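PDB 5UUS: possible sortase-like protein from Corynebacterium diphtheriae, which probably acts as a sortase, a membrane-anchored cysteine transpeptidase that cleaves and joins surface proteins through an acyl-thioester intermediate. Local coordinates for residues A42-P47 and D108-E113; G71-T76 and A86-R91. All blocks are in the same frame, centred on the assembly; numbering follows the deposited sequence.

Interaction 1: residues A42-P47 and D108-E113; sequences ARMYIP and DAIVVE
Tyr45 reaches along strand 42-45 and brings its phenol to the carboxylate of Glu113 on the antiparallel strand 109-113. Tyr45 OH donates a hydrogen bond of 2.9 Å to Glu113 OE1, which lies at the ring edge, and the ring and carboxylate planes are 27° apart. The tyrosine CG stands anti to its carbonyl carbon (chi1 -47°), which directs the ring and its hydroxyl back toward the Arg43-Glu113 pair, with OH at the edge of the guanidinium. Arg43 and Glu113 run side by side, and a long salt bridge of 3.5 Å joins Arg43 NH1 to Glu113 OE1, the two planar groups turned 74° apart. OE1 is thus held by two partners, while OE2 forms a salt bridge with Lys217 NZ; two cationic groups would be expected to keep this carboxylate ionised.

Beneath, the backbones pair closely: Tyr45 N meets Val111 O at 2.8 Å, and Glu113 N meets Arg43 O at 2.8 Å in a nearly straight bond. On the other, buried face Met44 CE lies 3.8 Å from Ile110 CG2, and Ile46 CD1 meets Ile110 CD1 at 3.7 Å. Met190 and Met192 of strand 188-193 pack against this apolar layer. With Arg43, Tyr45 and Glu113 on the more polar face and Met44, Ile110 and Val112 turned to the interior, this is an antiparallel strand pairing within the closed beta-barrel of the sortase fold.

Interaction 2: residues G71-T76 and A86-R91; sequences GHYNDT and AVAGHR
Tyr73 lays its ring alongside the backbone and small side chains of strand 86-88. Its CD2 edge comes to 3.6 Å from Ala86 CB, and farther out the hydroxyl OH approaches Ala88 CB at 3.5 Å. The ring thus spans two alanines whose side chains share one face of the strand, with the intervening peptide near its rim. CG lies beside the backbone N (chi1 -68°), and from there the ring extends in the direction of Ala88, where Thr193 OG1 of strand 188-193 hydrogen-bonds the phenol.

The main chains are joined by a reciprocal pair: Ala88 N bonds to Gly71 O at 2.9 Å, and Gly71 N returns to Ala88 O. One step on, Tyr73 N reaches Ala86 O at 3.0 Å, its donor tilted 32° from the carbonyl plane. His72 CD2 also lies 3.2 Å from Ala86 O. The imidazole is fixed from outside, ND1 by Glu59 and NE2 by Gln77 O, which leaves little freedom for ring rotation.

Behind these contacts stands the type I turn from Tyr73 to Thr76. Tyr73 O accepts both Thr76 N and Thr76 OG1, the latter at 2.9 Å in the carbonyl plane and on a lone pair. Thr76 OG1, anchored in this way, also takes a weak bond of 3.4 Å from Ala86 N, tying the turn to the strand. On the opposite face of strand 86-88 from the alanines, Val87 packs against Met190 and Met192. Beyond Ala88 the chain leaves the pairing and runs through Gly89 to His90, the predicted proton donor/acceptor: a short antiparallel beta-hairpin leading toward the probable active-site histidine, as in sortases.

In the fold
Interactions 1 and 2 belong to one mixed, curled sheet, their centres 14 Å apart and their nearest atoms about 5 Å apart without touching. Along the chain interaction 2 is nested within interaction 1: strand 40-45 comes first, then strands 54-59, 71-72 and 83-88, and last strand 109-114. Strand 54-59 connects the two within the sheet, pairing antiparallel with 40-45 and parallel with 71-72. Strand 188-193 pairs in parallel with 83-88, and its Met190 and Met192 touch side chains of both contacts. Interaction 1 therefore closes a loop around the hairpin that carries predicted catalytic His90, while strand 188-193 leads to Cys195, the predicted nucleophile, modified to S-hydroxycysteine here.

Interaction 1: residues A42-P47 and D108-E113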
loop_
_atom_site.group_PDB
_atom_site.type_symbol
_atom_site.label_atom_id
_atom_site.label_comp_id
_atom_site.label_asym_id
_atom_site.label_seq_id
_atom_site.Cartn_x
_atom_site.Cartn_y
_atom_site.Cartn_z
ATOM N N ALA A 42 -12.277 -1.215 1.118
ATOM C CA ALA A 42 -11.428 -0.028 1.168
ATOM C C ALA A 42 -11.344 0.651 -0.181
ATOM O O ALA A 42 -11.786 0.109 -1.195
ATOM C CB ALA A 42 -10.028 -0.378 1.666
ATOM N N ARG A 43 -10.790 1.855 -0.173
ATOM C CA ARG A 43 -10.628 2.625 -1.382
ATOM C C ARG A 43 -9.237 3.238 -1.389
ATOM O O ARG A 43 -8.776 3.728 -0.361
ATOM C CB ARG A 43 -11.691 3.702 -1.471
ATOM C CG ARG A 43 -11.625 4.504 -2.732
ATOM C CD ARG A 43 -12.787 5.473 -2.793
ATOM N NE ARG A 43 -14.078 4.797 -2.815
ATOM C CZ ARG A 43 -15.151 5.230 -2.163
ATOM N NH1 ARG A 43 -15.076 6.326 -1.414
ATOM N NH2 ARG A 43 -16.296 4.560 -2.244
ATOM N N MET A 44 -8.568 3.215 -2.541
ATOM C CA MET A 44 -7.236 3.830 -2.609
ATOM C C MET A 44 -7.163 4.956 -3.629
ATOM O O MET A 44 -7.806 4.905 -4.676
ATOM C CB MET A 44 -6.142 2.785 -2.912
ATOM C CG MET A 44 -6.265 2.052 -4.251
ATOM S SD MET A 44 -4.830 0.948 -4.528
ATOM C CE MET A 44 -3.527 2.117 -4.885
ATOM N N TYR A 45 -6.377 5.972 -3.284
ATOM C CA TYR A 45 -6.137 7.128 -4.125
ATOM C C TYR A 45 -4.623 7.337 -4.303
ATOM O O TYR A 45 -3.846 7.185 -3.357
ATOM C CB TYR A 45 -6.725 8.404 -3.519
ATOM C CG TYR A 45 -8.133 8.336 -2.995
ATOM C CD1 TYR A 45 -8.426 7.674 -1.807
ATOM C CD2 TYR A 45 -9.155 9.012 -3.638
ATOM C CE1 TYR A 45 -9.731 7.651 -1.304
ATOM C CE2 TYR A 45 -10.459 8.990 -3.148
ATOM C CZ TYR A 45 -10.733 8.308 -1.979
ATOM O OH TYR A 45 -12.017 8.291 -1.484
ATOM N N ILE A 46 -4.225 7.741 -5.503
ATOM C CA ILE A 46 -2.845 8.146 -5.754
ATOM C C ILE A 46 -2.882 9.536 -6.379
ATOM O O ILE A 46 -3.053 9.652 -7.594
ATOM C CB ILE A 46 -2.123 7.156 -6.679
ATOM C CG1 ILE A 46 -2.213 5.738 -6.092
ATOM C CG2 ILE A 46 -0.675 7.605 -6.903
ATOM C CD1 ILE A 46 -1.381 4.682 -6.835
ATOM N N PRO A 47 -2.751 10.593 -5.548
ATOM C CA PRO A 47 -2.953 11.986 -5.975
ATOM C C PRO A 47 -2.013 12.375 -7.123
ATOM O O PRO A 47 -2.384 13.156 -7.989
ATOM C CB PRO A 47 -2.657 12.790 -4.703
ATOM C CG PRO A 47 -2.946 11.816 -3.579
ATOM C CD PRO A 47 -2.489 10.487 -4.101
ATOM N N ASP A 108 5.959 9.892 -3.024
ATOM C CA ASP A 108 4.603 9.959 -3.575
ATOM C C ASP A 108 3.612 9.266 -2.600
ATOM O O ASP A 108 3.916 8.189 -2.067
ATOM C CB ASP A 108 4.535 9.282 -4.955
ATOM C CG ASP A 108 5.089 10.147 -6.074
ATOM O OD1 ASP A 108 5.368 11.347 -5.844
ATOM O OD2 ASP A 108 5.207 9.623 -7.202
ATOM N N ALA A 109 2.440 9.878 -2.387
ATOM C CA ALA A 109 1.441 9.367 -1.435
ATOM C C ALA A 109 0.528 8.322 -2.057
ATOM O O ALA A 109 0.112 8.445 -3.216
ATOM C CB ALA A 109 0.585 10.527 -0.875
ATOM N N ILE A 110 0.237 7.285 -1.285
ATOM C CA ILE A 110 -0.845 6.378 -1.598
ATOM C C ILE A 110 -1.823 6.519 -0.414
ATOM O O ILE A 110 -1.463 6.216 0.715
ATOM C CB ILE A 110 -0.389 4.925 -1.736
ATOM C CG1 ILE A 110 0.924 4.810 -2.572
ATOM C CG2 ILE A 110 -1.564 4.035 -2.227
ATOM C CD1 ILE A 110 0.775 5.276 -3.938
ATOM N N VAL A 111 -3.037 6.994 -0.674
ATOM C CA VAL A 111 -4.007 7.197 0.393
ATOM C C VAL A 111 -5.024 6.068 0.392
ATOM O O VAL A 111 -5.572 5.724 -0.655
ATOM C CB VAL A 111 -4.716 8.553 0.261
ATOM C CG1 VAL A 111 -5.680 8.754 1.436
ATOM C CG2 VAL A 111 -3.680 9.690 0.218
ATOM N N VAL A 112 -5.242 5.473 1.564
ATOM C CA VAL A 112 -6.150 4.339 1.703
ATOM C C VAL A 112 -7.221 4.656 2.742
ATOM O O VAL A 112 -6.943 5.016 3.881
ATOM C CB VAL A 112 -5.396 3.054 2.083
ATOM C CG1 VAL A 112 -6.326 1.845 2.048
ATOM C CG2 VAL A 112 -4.240 2.829 1.107
ATOM N N GLU A 113 -8.459 4.531 2.307
ATOM C CA GLU A 113 -9.600 4.777 3.147
ATOM C C GLU A 113 -10.288 3.464 3.494
ATOM O O GLU A 113 -10.546 2.638 2.599
ATOM C CB GLU A 113 -10.554 5.702 2.400
ATOM C CG GLU A 113 -11.785 6.070 3.104
ATOM C CD GLU A 113 -12.792 6.718 2.153
ATOM O OE1 GLU A 113 -12.543 6.779 0.907
ATOM O OE2 GLU A 113 -13.834 7.154 2.663
#

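Interaction 2: residues G71-T76 and A86-R91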
loop_
_atom_site.group_PDB
_atom_site.type_symbol
_atom_site.label_atom_id
_atom_site.label_comp_id
_atom_site.label_asym_id
_atom_site.label_seq_id
_atom_site.Cartn_x
_atom_site.Cartn_y
_atom_site.Cartn_z
ATOM N N GLY A 71 -7.080 -6.274 -5.408
ATOM C CA GLY A 71 -7.552 -7.169 -4.359
ATOM C C GLY A 71 -6.503 -7.294 -3.263
ATOM O O GLY A 71 -5.304 -7.266 -3.548
ATOM N N HIS A 72 -6.951 -7.441 -2.018
ATOM C CA HIS A 72 -6.075 -7.651 -0.860
ATOM C C HIS A 72 -5.659 -9.120 -0.744
ATOM O O HIS A 72 -6.508 -9.996 -0.785
ATOM C CB HIS A 72 -6.795 -7.189 0.422
ATOM C CG HIS A 72 -6.042 -7.443 1.693
ATOM N ND1 HIS A 72 -6.559 -8.208 2.721
ATOM C CD2 HIS A 72 -4.827 -7.010 2.120
ATOM C CE1 HIS A 72 -5.691 -8.243 3.723
ATOM N NE2 HIS A 72 -4.630 -7.529 3.383
ATOM N N TYR A 73 -4.348 -9.400 -0.636
ATOM C CA TYR A 73 -3.889 -10.738 -0.281
ATOM C C TYR A 73 -4.405 -11.112 1.129
ATOM O O TYR A 73 -4.019 -10.504 2.122
ATOM C CB TYR A 73 -2.359 -10.831 -0.313
ATOM C CG TYR A 73 -1.713 -10.725 -1.700
ATOM C CD1 TYR A 73 -1.474 -11.862 -2.464
ATOM C CD2 TYR A 73 -1.305 -9.510 -2.195
ATOM C CE1 TYR A 73 -0.848 -11.775 -3.721
ATOM C CE2 TYR A 73 -0.688 -9.398 -3.464
ATOM C CZ TYR A 73 -0.458 -10.542 -4.208
ATOM O OH TYR A 73 0.160 -10.428 -5.443
ATOM N N ASN A 74 -5.234 -12.140 1.201
ATOM C CA ASN A 74 -5.950 -12.518 2.423
ATOM C C ASN A 74 -5.147 -12.649 3.713
ATOM O O ASN A 74 -5.603 -12.269 4.797
ATOM C CB ASN A 74 -6.654 -13.847 2.182
ATOM C CG ASN A 74 -7.679 -13.755 1.106
ATOM O OD1 ASN A 74 -7.421 -14.113 -0.042
ATOM N ND2 ASN A 74 -8.855 -13.250 1.456
ATOM N N ASP A 75 -3.965 -13.228 3.635
ATOM C CA ASP A 75 -3.250 -13.453 4.889
ATOM C C ASP A 75 -2.316 -12.294 5.273
ATOM O O ASP A 75 -1.503 -12.441 6.161
ATOM C CB ASP A 75 -2.476 -14.771 4.812
ATOM C CG ASP A 75 -3.401 -15.974 4.634
ATOM O OD1 ASP A 75 -4.477 -15.993 5.283
ATOM O OD2 ASP A 75 -3.064 -16.887 3.841
ATOM N N THR A 76 -2.443 -11.142 4.621
ATOM C CA THR A 76 -1.574 -10.017 4.953
ATOM C C THR A 76 -2.304 -8.992 5.827
ATOM O O THR A 76 -3.499 -9.123 6.058
ATOM C CB THR A 76 -1.040 -9.335 3.684
ATOM O OG1 THR A 76 -2.090 -8.593 3.045
ATOM C CG2 THR A 76 -0.491 -10.404 2.719
ATOM N N ALA A 86 -0.808 -5.814 1.674
ATOM C CA ALA A 86 -0.466 -6.129 0.279
ATOM C C ALA A 86 -1.690 -6.285 -0.626
ATOM O O ALA A 86 -2.685 -6.909 -0.244
ATOM C CB ALA A 86 0.383 -7.410 0.216
ATOM N N VAL A 87 -1.604 -5.709 -1.824
ATOM C CA VAL A 87 -2.661 -5.832 -2.813
ATOM C C VAL A 87 -2.065 -6.141 -4.189
ATOM O O VAL A 87 -0.926 -5.748 -4.499
ATOM C CB VAL A 87 -3.532 -4.548 -2.915
ATOM C CG1 VAL A 87 -4.236 -4.249 -1.583
ATOM C CG2 VAL A 87 -2.695 -3.364 -3.364
ATOM N N ALA A 88 -2.849 -6.847 -4.993
ATOM C CA ALA A 88 -2.523 -7.164 -6.377
ATOM C C ALA A 88 -3.472 -6.373 -7.262
ATOM O O ALA A 88 -4.584 -6.072 -6.854
ATOM C CB ALA A 88 -2.673 -8.675 -6.648
ATOM N N GLY A 89 -3.064 -6.078 -8.487
ATOM C CA GLY A 89 -3.959 -5.429 -9.420
ATOM C C GLY A 89 -3.462 -5.625 -10.841
ATOM O O GLY A 89 -2.265 -5.848 -11.077
ATOM N N HIS A 90 -4.388 -5.550 -11.786
ATOM C CA HIS A 90 -4.056 -5.690 -13.198
ATOM C C HIS A 90 -3.331 -4.471 -13.712
ATOM O O HIS A 90 -3.438 -3.361 -13.152
ATOM C CB HIS A 90 -5.312 -5.955 -14.017
ATOM C CG HIS A 90 -5.826 -7.347 -13.850
ATOM N ND1 HIS A 90 -7.167 -7.642 -13.732
ATOM C CD2 HIS A 90 -5.169 -8.527 -13.752
ATOM C CE1 HIS A 90 -7.315 -8.948 -13.585
ATOM N NE2 HIS A 90 -6.117 -9.506 -13.584
ATOM N N ARG A 91 -2.569 -4.717 -14.772
ATOM C CA ARG A 91 -1.723 -3.725 -15.411
ATOM C C ARG A 91 -2.299 -3.327 -16.746
ATOM O O ARG A 91 -2.218 -2.176 -17.138
ATOM C CB ARG A 91 -0.326 -4.281 -15.612
ATOM C CG ARG A 91 0.552 -3.378 -16.403
ATOM C CD ARG A 91 1.902 -3.486 -15.875
ATOM N NE ARG A 91 2.786 -2.468 -16.401
ATOM C CZ ARG A 91 4.095 -2.564 -16.300
ATOM N NH1 ARG A 91 4.610 -3.638 -15.698
ATOM N NH2 ARG A 91 4.883 -1.617 -16.792
#